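Local coordinates for multidrug resistance protein (Vibrio cholerae, PDB 1YC9) that probably exports toxic compounds across the outer membrane as the trimeric exit duct of a multidrug efflux system, at residues A[164-175]-A[195-206]; A[177-187]-A[391-399]. The protein carries 1 engineered substitution. All blocks are in the same frame, centred on the assembly; numbering follows the deposited sequence.

Interaction 1 (A[164-175]-A[195-206]); sequences VHAALQVRNKTV and AKAVAASVEAEL
V198 CG1 lies at the edge of the R171 guanidinium, near its plane, and 3.7 Å from R171 CD; V170 CB lies at the edge too. The H165 imidazole has Q169 NE2 over one face, offset toward the rim. That amide donates to H165 O from the face opposite the one used by Q169 N, while L206 lies alongside H165, with its methyls near H165 CB. R171 faces A199, its CB 3.9 Å from A199 CB; CG, beside the backbone N (chi1 -57°), rests against V202 CG2, and the bend at chi2 carries CD onto V198 before the charged end moves on toward E405, a long, weak ion pair. The helices run antiparallel at 160° with axes 8.9 Å apart, an α-helical hairpin of the long coiled-coil barrel that marks the outer membrane factor family. L168 is a knob in the hole formed by A199, V202, E203 and L206: CD1 reaches A199 O at 3.5 Å, and CD2 touches both E203 CG and L206 CD2. At one end V164 CG1 wedges between V202 and L206, 3.8 Å from L206 CB. At the other, V175 CG2 rests on A195 O at 3.4 Å, while V175 CG1 lies across the K196 chain, whose NZ is salt-bridged to E179. Two waters supply polar links: one donates to R171 O and A195 O; the other accepts from N172 ND2 and donates to E203 OE1, with 2.6 Å from the water oxygen to E203 OE1. E203 OE1 also forms a long, weak ion pair with K372 of the second subunit.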
loop_
_atom_site.group_PDB
_atom_site.type_symbol
_atom_site.label_atom_id
_atom_site.label_comp_id
_atom_site.label_asym_id
_atom_site.label_seq_id
_atom_site.Cartn_x
_atom_site.Cartn_y
_atom_site.Cartn_z
ATOM N N VAL A 164 16.899 -3.038 33.434
ATOM C CA VAL A 164 18.029 -2.142 33.180
ATOM C C VAL A 164 18.232 -1.179 34.384
ATOM O O VAL A 164 19.370 -0.899 34.774
ATOM C CB VAL A 164 17.889 -1.433 31.805
ATOM C CG1 VAL A 164 18.943 -0.328 31.615
ATOM C CG2 VAL A 164 18.002 -2.433 30.663
ATOM N N HIS A 165 17.154 -0.700 34.971
ATOM C CA HIS A 165 17.232 0.154 36.154
ATOM C C HIS A 165 17.904 -0.610 37.314
ATOM O O HIS A 165 18.794 -0.062 37.982
ATOM C CB HIS A 165 15.847 0.663 36.539
ATOM C CG HIS A 165 15.820 1.462 37.795
ATOM N ND1 HIS A 165 15.875 0.879 39.040
ATOM C CD2 HIS A 165 15.689 2.793 38.007
ATOM C CE1 HIS A 165 15.837 1.822 39.968
ATOM N NE2 HIS A 165 15.703 2.989 39.368
ATOM N N ALA A 166 17.511 -1.868 37.528
ATOM C CA ALA A 166 18.112 -2.699 38.584
ATOM C C ALA A 166 19.583 -2.937 38.307
ATOM O O ALA A 166 20.418 -2.842 39.246
ATOM C CB ALA A 166 17.403 -4.025 38.730
ATOM N N ALA A 167 19.934 -3.222 37.050
ATOM C CA ALA A 167 21.323 -3.339 36.694
ATOM C C ALA A 167 22.074 -2.017 36.955
ATOM O O ALA A 167 23.213 -2.058 37.448
ATOM C CB ALA A 167 21.530 -3.787 35.256
ATOM N N LEU A 168 21.447 -0.879 36.637
ATOM C CA LEU A 168 22.081 0.431 36.865
ATOM C C LEU A 168 22.432 0.609 38.332
ATOM O O LEU A 168 23.487 1.185 38.629
ATOM C CB LEU A 168 21.201 1.589 36.397
ATOM C CG LEU A 168 21.744 3.005 36.556
ATOM C CD1 LEU A 168 23.086 3.168 35.891
ATOM C CD2 LEU A 168 20.699 4.008 36.079
ATOM N N GLN A 169 21.555 0.165 39.235
ATOM C CA GLN A 169 21.801 0.352 40.671
ATOM C C GLN A 169 23.047 -0.402 41.078
ATOM O O GLN A 169 23.887 0.117 41.851
ATOM C CB GLN A 169 20.620 -0.071 41.526
ATOM C CG GLN A 169 19.326 0.686 41.298
ATOM C CD GLN A 169 19.503 2.149 40.950
ATOM O OE1 GLN A 169 19.818 2.973 41.826
ATOM N NE2 GLN A 169 19.265 2.496 39.671
ATOM N N VAL A 170 23.199 -1.587 40.498
ATOM C CA VAL A 170 24.359 -2.408 40.697
ATOM C C VAL A 170 25.643 -1.781 40.108
ATOM O O VAL A 170 26.687 -1.751 40.796
ATOM C CB VAL A 170 24.112 -3.824 40.143
ATOM C CG1 VAL A 170 25.393 -4.655 40.147
ATOM C CG2 VAL A 170 23.014 -4.518 40.987
ATOM N N ARG A 171 25.569 -1.301 38.866
ATOM C CA ARG A 171 26.691 -0.636 38.224
ATOM C C ARG A 171 27.214 0.548 39.030
ATOM O O ARG A 171 28.431 0.743 39.087
ATOM C CB ARG A 171 26.360 -0.152 36.789
ATOM C CG ARG A 171 25.882 -1.234 35.828
ATOM C CD ARG A 171 26.758 -2.427 35.740
ATOM N NE ARG A 171 26.235 -3.559 34.967
ATOM C CZ ARG A 171 25.349 -4.462 35.417
ATOM N NH1 ARG A 171 24.808 -4.379 36.636
ATOM N NH2 ARG A 171 25.014 -5.478 34.639
ATOM N N ASN A 172 26.311 1.331 39.602
ATOM C CA ASN A 172 26.647 2.452 40.454
ATOM C C ASN A 172 27.316 1.952 41.744
ATOM O O ASN A 172 28.328 2.529 42.188
ATOM C CB ASN A 172 25.413 3.291 40.752
ATOM C CG ASN A 172 24.944 4.092 39.529
ATOM O OD1 ASN A 172 25.695 4.285 38.598
ATOM N ND2 ASN A 172 23.713 4.554 39.550
ATOM N N LYS A 173 26.808 0.838 42.286
ATOM C CA LYS A 173 27.397 0.235 43.502
ATOM C C LYS A 173 28.810 -0.289 43.218
ATOM O O LYS A 173 29.680 -0.240 44.081
ATOM C CB LYS A 173 26.505 -0.891 44.082
ATOM C CG LYS A 173 25.405 -0.428 45.043
ATOM C CD LYS A 173 26.017 -0.072 46.400
ATOM C CE LYS A 173 24.979 0.251 47.500
ATOM N NZ LYS A 173 25.734 0.537 48.765
ATOM N N THR A 174 29.060 -0.733 42.002
ATOM C CA THR A 174 30.359 -1.222 41.610
ATOM C C THR A 174 31.373 -0.081 41.440
ATOM O O THR A 174 32.548 -0.217 41.819
ATOM C CB THR A 174 30.241 -1.990 40.318
ATOM O OG1 THR A 174 29.346 -3.094 40.507
ATOM C CG2 THR A 174 31.549 -2.638 39.923
ATOM N N VAL A 175 30.936 1.010 40.820
ATOM C CA VAL A 175 31.773 2.205 40.720
ATOM C C VAL A 175 32.244 2.601 42.116
ATOM O O VAL A 175 33.427 2.816 42.320
ATOM C CB VAL A 175 31.019 3.373 40.080
ATOM C CG1 VAL A 175 31.704 4.740 40.392
ATOM C CG2 VAL A 175 30.894 3.138 38.581
ATOM N N ALA A 195 34.420 1.131 34.796
ATOM C CA ALA A 195 33.195 0.929 35.537
ATOM C C ALA A 195 32.275 2.103 35.404
ATOM O O ALA A 195 31.039 1.950 35.346
ATOM C CB ALA A 195 33.477 0.630 36.988
ATOM N N LYS A 196 32.861 3.300 35.382
ATOM C CA LYS A 196 32.079 4.498 35.165
ATOM C C LYS A 196 31.530 4.542 33.721
ATOM O O LYS A 196 30.412 4.972 33.524
ATOM C CB LYS A 196 32.911 5.732 35.489
ATOM C CG LYS A 196 33.194 5.851 36.957
ATOM C CD LYS A 196 34.185 7.019 37.229
ATOM C CE LYS A 196 34.234 7.334 38.708
ATOM N NZ LYS A 196 33.044 8.109 39.115
ATOM N N ALA A 197 32.295 4.033 32.768
ATOM C CA ALA A 197 31.882 3.988 31.373
ATOM C C ALA A 197 30.695 3.001 31.244
ATOM O O ALA A 197 29.636 3.352 30.659
ATOM C CB ALA A 197 33.002 3.568 30.509
ATOM N N VAL A 198 30.838 1.851 31.891
ATOM C CA VAL A 198 29.755 0.858 31.952
ATOM C C VAL A 198 28.485 1.477 32.539
ATOM O O VAL A 198 27.397 1.353 31.933
ATOM C CB VAL A 198 30.181 -0.424 32.733
ATOM C CG1 VAL A 198 28.964 -1.348 33.026
ATOM C CG2 VAL A 198 31.201 -1.195 31.956
ATOM N N ALA A 199 28.587 2.178 33.672
ATOM C CA ALA A 199 27.398 2.710 34.350
ATOM C C ALA A 199 26.699 3.785 33.492
ATOM O O ALA A 199 25.475 3.867 33.481
ATOM C CB ALA A 199 27.736 3.322 35.678
ATOM N N ALA A 200 27.495 4.624 32.833
ATOM C CA ALA A 200 26.976 5.706 32.027
ATOM C C ALA A 200 26.224 5.082 30.825
ATOM O O ALA A 200 25.122 5.504 30.497
ATOM C CB ALA A 200 28.088 6.624 31.564
ATOM N N SER A 201 26.829 4.072 30.232
ATOM C CA SER A 201 26.223 3.324 29.145
ATOM C C SER A 201 24.904 2.648 29.518
ATOM O O SER A 201 23.955 2.692 28.729
ATOM C CB SER A 201 27.178 2.255 28.651
ATOM O OG SER A 201 26.657 1.707 27.477
ATOM N N VAL A 202 24.852 2.032 30.698
ATOM C CA VAL A 202 23.624 1.399 31.186
ATOM C C VAL A 202 22.568 2.444 31.438
ATOM O O VAL A 202 21.425 2.255 31.058
ATOM C CB VAL A 202 23.873 0.508 32.421
ATOM C CG1 VAL A 202 22.567 -0.066 32.938
ATOM C CG2 VAL A 202 24.767 -0.640 32.028
ATOM N N GLU A 203 22.952 3.592 32.002
ATOM C CA GLU A 203 22.003 4.668 32.171
ATOM C C GLU A 203 21.508 5.235 30.835
ATOM O O GLU A 203 20.337 5.571 30.713
ATOM C CB GLU A 203 22.562 5.812 33.015
ATOM C CG GLU A 203 21.408 6.683 33.496
ATOM C CD GLU A 203 21.781 7.607 34.638
ATOM O OE1 GLU A 203 22.820 7.388 35.282
ATOM O OE2 GLU A 203 21.025 8.549 34.857
ATOM N N ALA A 204 22.398 5.361 29.861
ATOM C CA ALA A 204 22.000 5.791 28.531
ATOM C C ALA A 204 20.971 4.837 27.917
ATOM O O ALA A 204 19.979 5.287 27.349
ATOM C CB ALA A 204 23.176 5.905 27.640
ATOM N N GLU A 205 21.188 3.543 28.097
ATOM C CA GLU A 205 20.209 2.523 27.682
ATOM C C GLU A 205 18.864 2.692 28.368
ATOM O O GLU A 205 17.817 2.665 27.713
ATOM C CB GLU A 205 20.794 1.135 27.901
ATOM C CG GLU A 205 19.977 0.004 27.273
ATOM C CD GLU A 205 20.439 -0.399 25.873
ATOM O OE1 GLU A 205 21.419 0.181 25.337
ATOM O OE2 GLU A 205 19.798 -1.296 25.285
ATOM N N LEU A 206 18.864 2.923 29.672
ATOM C CA LEU A 206 17.672 3.213 30.413
ATOM C C LEU A 206 16.895 4.438 29.908
ATOM O O LEU A 206 15.633 4.411 29.829
ATOM C CB LEU A 206 18.000 3.375 31.893
ATOM C CG LEU A 206 16.836 3.628 32.841
ATOM C CD1 LEU A 206 15.821 2.514 32.799
ATOM C CD2 LEU A 206 17.316 3.885 34.301
HETATM O O HOH W 1 29.806 0.014 36.722
HETATM O O HOH W 2 22.745 6.830 37.799
#

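Interaction 2 (A[177-187]-A[391-399]); sequences LLEKRYANGLE and YQGGLATYL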
loop_
_atom_site.group_PDB
_atom_site.type_symbol
_atom_site.label_atom_id
_atom_site.label_comp_id
_atom_site.label_asym_id
_atom_site.label_seq_id
_atom_site.Cartn_x
_atom_site.Cartn_y
_atom_site.Cartn_z
ATOM N N LEU A 177 32.322 1.053 45.029
ATOM C CA LEU A 177 33.267 0.110 45.612
ATOM C C LEU A 177 34.658 0.287 45.013
ATOM O O LEU A 177 35.652 0.327 45.747
ATOM C CB LEU A 177 32.815 -1.338 45.421
ATOM C CG LEU A 177 33.800 -2.373 45.997
ATOM C CD1 LEU A 177 33.913 -2.270 47.497
ATOM C CD2 LEU A 177 33.393 -3.776 45.583
ATOM N N LEU A 178 34.744 0.358 43.685
ATOM C CA LEU A 178 36.034 0.436 43.008
ATOM C C LEU A 178 36.725 1.755 43.311
ATOM O O LEU A 178 37.931 1.802 43.347
ATOM C CB LEU A 178 35.905 0.279 41.492
ATOM C CG LEU A 178 36.112 -1.126 40.916
ATOM C CD1 LEU A 178 35.157 -2.135 41.559
ATOM C CD2 LEU A 178 35.945 -1.107 39.401
ATOM N N GLU A 179 35.942 2.792 43.547
ATOM C CA GLU A 179 36.481 4.099 43.872
ATOM C C GLU A 179 37.060 4.112 45.291
ATOM O O GLU A 179 38.117 4.717 45.515
ATOM C CB GLU A 179 35.414 5.165 43.740
ATOM C CG GLU A 179 35.257 5.675 42.316
ATOM C CD GLU A 179 34.413 6.934 42.242
ATOM O OE1 GLU A 179 33.304 6.930 42.820
ATOM O OE2 GLU A 179 34.873 7.934 41.630
ATOM N N LYS A 180 36.347 3.488 46.245
ATOM C CA LYS A 180 36.827 3.365 47.616
ATOM C C LYS A 180 38.125 2.543 47.609
ATOM O O LYS A 180 39.127 2.922 48.247
ATOM C CB LYS A 180 35.744 2.744 48.518
ATOM N N ARG A 181 38.149 1.470 46.817
ATOM C CA ARG A 181 39.346 0.661 46.692
ATOM C C ARG A 181 40.514 1.394 46.063
ATOM O O ARG A 181 41.637 1.310 46.570
ATOM C CB ARG A 181 39.098 -0.596 45.889
ATOM C CG ARG A 181 38.288 -1.625 46.694
ATOM C CD ARG A 181 37.984 -2.882 45.928
ATOM N NE ARG A 181 39.176 -3.589 45.426
ATOM C CZ ARG A 181 39.574 -4.805 45.796
ATOM N NH1 ARG A 181 38.921 -5.497 46.716
ATOM N NH2 ARG A 181 40.651 -5.332 45.247
ATOM N N TYR A 182 40.263 2.057 44.934
ATOM C CA TYR A 182 41.285 2.819 44.257
ATOM C C TYR A 182 41.863 3.887 45.230
ATOM O O TYR A 182 43.064 4.110 45.264
ATOM C CB TYR A 182 40.688 3.460 43.015
ATOM C CG TYR A 182 41.523 4.508 42.393
ATOM C CD1 TYR A 182 42.696 4.182 41.743
ATOM C CD2 TYR A 182 41.146 5.852 42.450
ATOM C CE1 TYR A 182 43.471 5.146 41.147
ATOM C CE2 TYR A 182 41.937 6.834 41.858
ATOM C CZ TYR A 182 43.080 6.469 41.218
ATOM O OH TYR A 182 43.891 7.390 40.628
ATOM N N ALA A 183 40.991 4.512 46.004
ATOM C CA ALA A 183 41.377 5.519 46.987
ATOM C C ALA A 183 42.338 4.932 48.021
ATOM O O ALA A 183 43.247 5.637 48.489
ATOM C CB ALA A 183 40.161 6.105 47.695
ATOM N N ASN A 184 42.146 3.652 48.352
ATOM C CA ASN A 184 42.987 2.964 49.332
ATOM C C ASN A 184 44.147 2.204 48.680
ATOM O O ASN A 184 44.793 1.420 49.339
ATOM C CB ASN A 184 42.142 2.029 50.233
ATOM C CG ASN A 184 41.145 2.789 51.095
ATOM O OD1 ASN A 184 41.448 3.863 51.606
ATOM N ND2 ASN A 184 39.938 2.237 51.256
ATOM N N GLY A 185 44.450 2.477 47.416
ATOM C CA GLY A 185 45.561 1.839 46.736
ATOM C C GLY A 185 45.366 0.378 46.373
ATOM O O GLY A 185 46.324 -0.283 45.972
ATOM N N LEU A 186 44.119 -0.108 46.451
ATOM C CA LEU A 186 43.773 -1.510 46.165
ATOM C C LEU A 186 43.168 -1.757 44.767
ATOM O O LEU A 186 42.874 -2.907 44.416
ATOM C CB LEU A 186 42.807 -1.991 47.236
ATOM C CG LEU A 186 43.265 -1.833 48.693
ATOM C CD1 LEU A 186 42.099 -2.087 49.645
ATOM C CD2 LEU A 186 44.430 -2.788 48.937
ATOM N N GLU A 187 43.033 -0.713 43.951
ATOM C CA GLU A 187 42.531 -0.846 42.566
ATOM C C GLU A 187 43.153 0.247 41.659
ATOM O O GLU A 187 43.627 1.266 42.166
ATOM C CB GLU A 187 40.991 -0.782 42.618
ATOM C CG GLU A 187 40.268 -0.956 41.291
ATOM C CD GLU A 187 40.579 -2.260 40.623
ATOM O OE1 GLU A 187 41.416 -2.261 39.686
ATOM O OE2 GLU A 187 39.920 -3.275 41.011
ATOM N N TYR A 391 35.933 -10.618 44.304
ATOM C CA TYR A 391 36.452 -9.257 44.192
ATOM C C TYR A 391 36.461 -8.580 45.581
ATOM O O TYR A 391 37.432 -8.022 45.986
ATOM C CB TYR A 391 35.666 -8.422 43.161
ATOM C CG TYR A 391 36.328 -7.093 42.917
ATOM C CD1 TYR A 391 37.401 -6.980 42.068
ATOM C CD2 TYR A 391 35.908 -5.961 43.596
ATOM C CE1 TYR A 391 38.042 -5.745 41.873
ATOM C CE2 TYR A 391 36.546 -4.731 43.418
ATOM C CZ TYR A 391 37.608 -4.630 42.552
ATOM O OH TYR A 391 38.237 -3.402 42.369
ATOM N N GLN A 392 35.369 -8.653 46.319
ATOM C CA GLN A 392 35.301 -8.051 47.638
ATOM C C GLN A 392 36.349 -8.686 48.591
ATOM O O GLN A 392 36.456 -8.256 49.743
ATOM C CB GLN A 392 33.874 -8.176 48.213
ATOM C CG GLN A 392 32.781 -7.355 47.469
ATOM C CD GLN A 392 31.381 -7.426 48.124
ATOM O OE1 GLN A 392 30.758 -8.494 48.205
ATOM N NE2 GLN A 392 30.882 -6.278 48.565
ATOM N N GLY A 393 37.110 -9.683 48.110
ATOM C CA GLY A 393 38.171 -10.338 48.857
ATOM C C GLY A 393 39.505 -10.499 48.131
ATOM O O GLY A 393 40.352 -11.273 48.560
ATOM N N GLY A 394 39.729 -9.780 47.049
ATOM C CA GLY A 394 41.046 -9.772 46.425
ATOM C C GLY A 394 41.586 -11.064 45.833
ATOM O O GLY A 394 42.751 -11.387 46.037
ATOM N N LEU A 395 40.766 -11.791 45.073
ATOM C CA LEU A 395 41.207 -12.996 44.361
ATOM C C LEU A 395 40.929 -12.949 42.858
ATOM O O LEU A 395 41.573 -13.667 42.061
ATOM C CB LEU A 395 40.494 -14.205 44.952
ATOM C CG LEU A 395 41.279 -14.872 46.093
ATOM C CD1 LEU A 395 40.304 -15.510 47.094
ATOM C CD2 LEU A 395 42.285 -15.883 45.501
ATOM N N ALA A 396 39.947 -12.137 42.470
ATOM C CA ALA A 396 39.613 -11.944 41.064
ATOM C C ALA A 396 39.710 -10.473 40.680
ATOM O O ALA A 396 39.564 -9.588 41.526
ATOM C CB ALA A 396 38.215 -12.429 40.808
ATOM N N THR A 397 39.926 -10.238 39.390
ATOM C CA THR A 397 39.923 -8.887 38.837
ATOM C C THR A 397 38.521 -8.249 38.674
ATOM O O THR A 397 37.464 -8.905 38.778
ATOM C CB THR A 397 40.565 -8.880 37.494
ATOM O OG1 THR A 397 39.767 -9.670 36.610
ATOM C CG2 THR A 397 41.920 -9.574 37.534
ATOM N N TYR A 398 38.548 -6.941 38.410
ATOM C CA TYR A 398 37.350 -6.213 38.035
ATOM C C TYR A 398 36.837 -6.786 36.703
ATOM O O TYR A 398 35.651 -6.924 36.523
ATOM C CB TYR A 398 37.625 -4.704 37.878
ATOM C CG TYR A 398 36.475 -4.010 37.174
ATOM C CD1 TYR A 398 35.195 -4.026 37.728
ATOM C CD2 TYR A 398 36.656 -3.408 35.945
ATOM C CE1 TYR A 398 34.111 -3.438 37.062
ATOM C CE2 TYR A 398 35.593 -2.808 35.274
ATOM C CZ TYR A 398 34.330 -2.828 35.834
ATOM O OH TYR A 398 33.279 -2.230 35.156
ATOM N N LEU A 399 37.736 -7.110 35.792
ATOM C CA LEU A 399 37.360 -7.654 34.503
ATOM C C LEU A 399 36.417 -8.857 34.616
ATOM O O LEU A 399 35.471 -8.978 33.839
ATOM C CB LEU A 399 38.570 -8.121 33.740
ATOM C CG LEU A 399 38.763 -7.638 32.316
ATOM C CD1 LEU A 399 39.363 -8.751 31.517
ATOM C CD2 LEU A 399 37.487 -7.093 31.653
HETATM O O HOH W 3 40.752 -5.198 39.632
#
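R181 reaches from the last turns of helix 117-183 over one face of the Y391 ring. CB starts toward the other segment, CG lies beside the backbone N, and CD packs on Y391 CE2 at 3.4 Å. There the chain bends (chi3 58°), bringing NE over the hydroxyl end, 3.2 Å from Y391 OH at an angle too poor for a hydrogen bond. The guanidinium settles on the ring as a cation-pi pair, R181 CZ 4.2 Å from the ring centroid, with the two planes 36° apart. NH1 ends 3.0 Å from Y391 O, again too poorly angled for a hydrogen bond, and NH2 gives a weak one back to L186 O. L177 CD2 sits at the ring's edge, 3.9 Å from Y391 CD2. L178 forks: CD1 touches Y391 CE2, while CD2 makes a CH-pi contact 3.8 Å from the centroid of the Y398 ring. A water donates to E187 OE2 and accepts from Y398 N; E187 OE1 is hydrogen-bonded to S191 OG. Schellman motifs with G185 and G394 at C-prime end helices 117-183 and 326-391. This is where two hairpin tips meet: Y182 and Y398 pack on helix 189-223, and L399 touches L399 of both other subunits.

In the fold
From the N terminus, the chain passes strands 73-84 and 98-111, then runs along helix 117-183 through 164-175 and into 177-187, whose last residues form the turn. It returns on helix 189-223, where interaction 1 closes a short loop of 19 residues. Interaction 2 closes only after 203 residues, once helix 260-281, strands 286-298 and 309-322 and helix 326-391 have been traversed. The segments alternate, so the two contacts cross. Interaction 1 pairs the arms of one hairpin; interaction 2 joins its tip to the turn between helices 326-391 and 398-433. Their centres are about 18 Å apart, and they meet where A195 packs against L178 and Y398, and T174 against Y398.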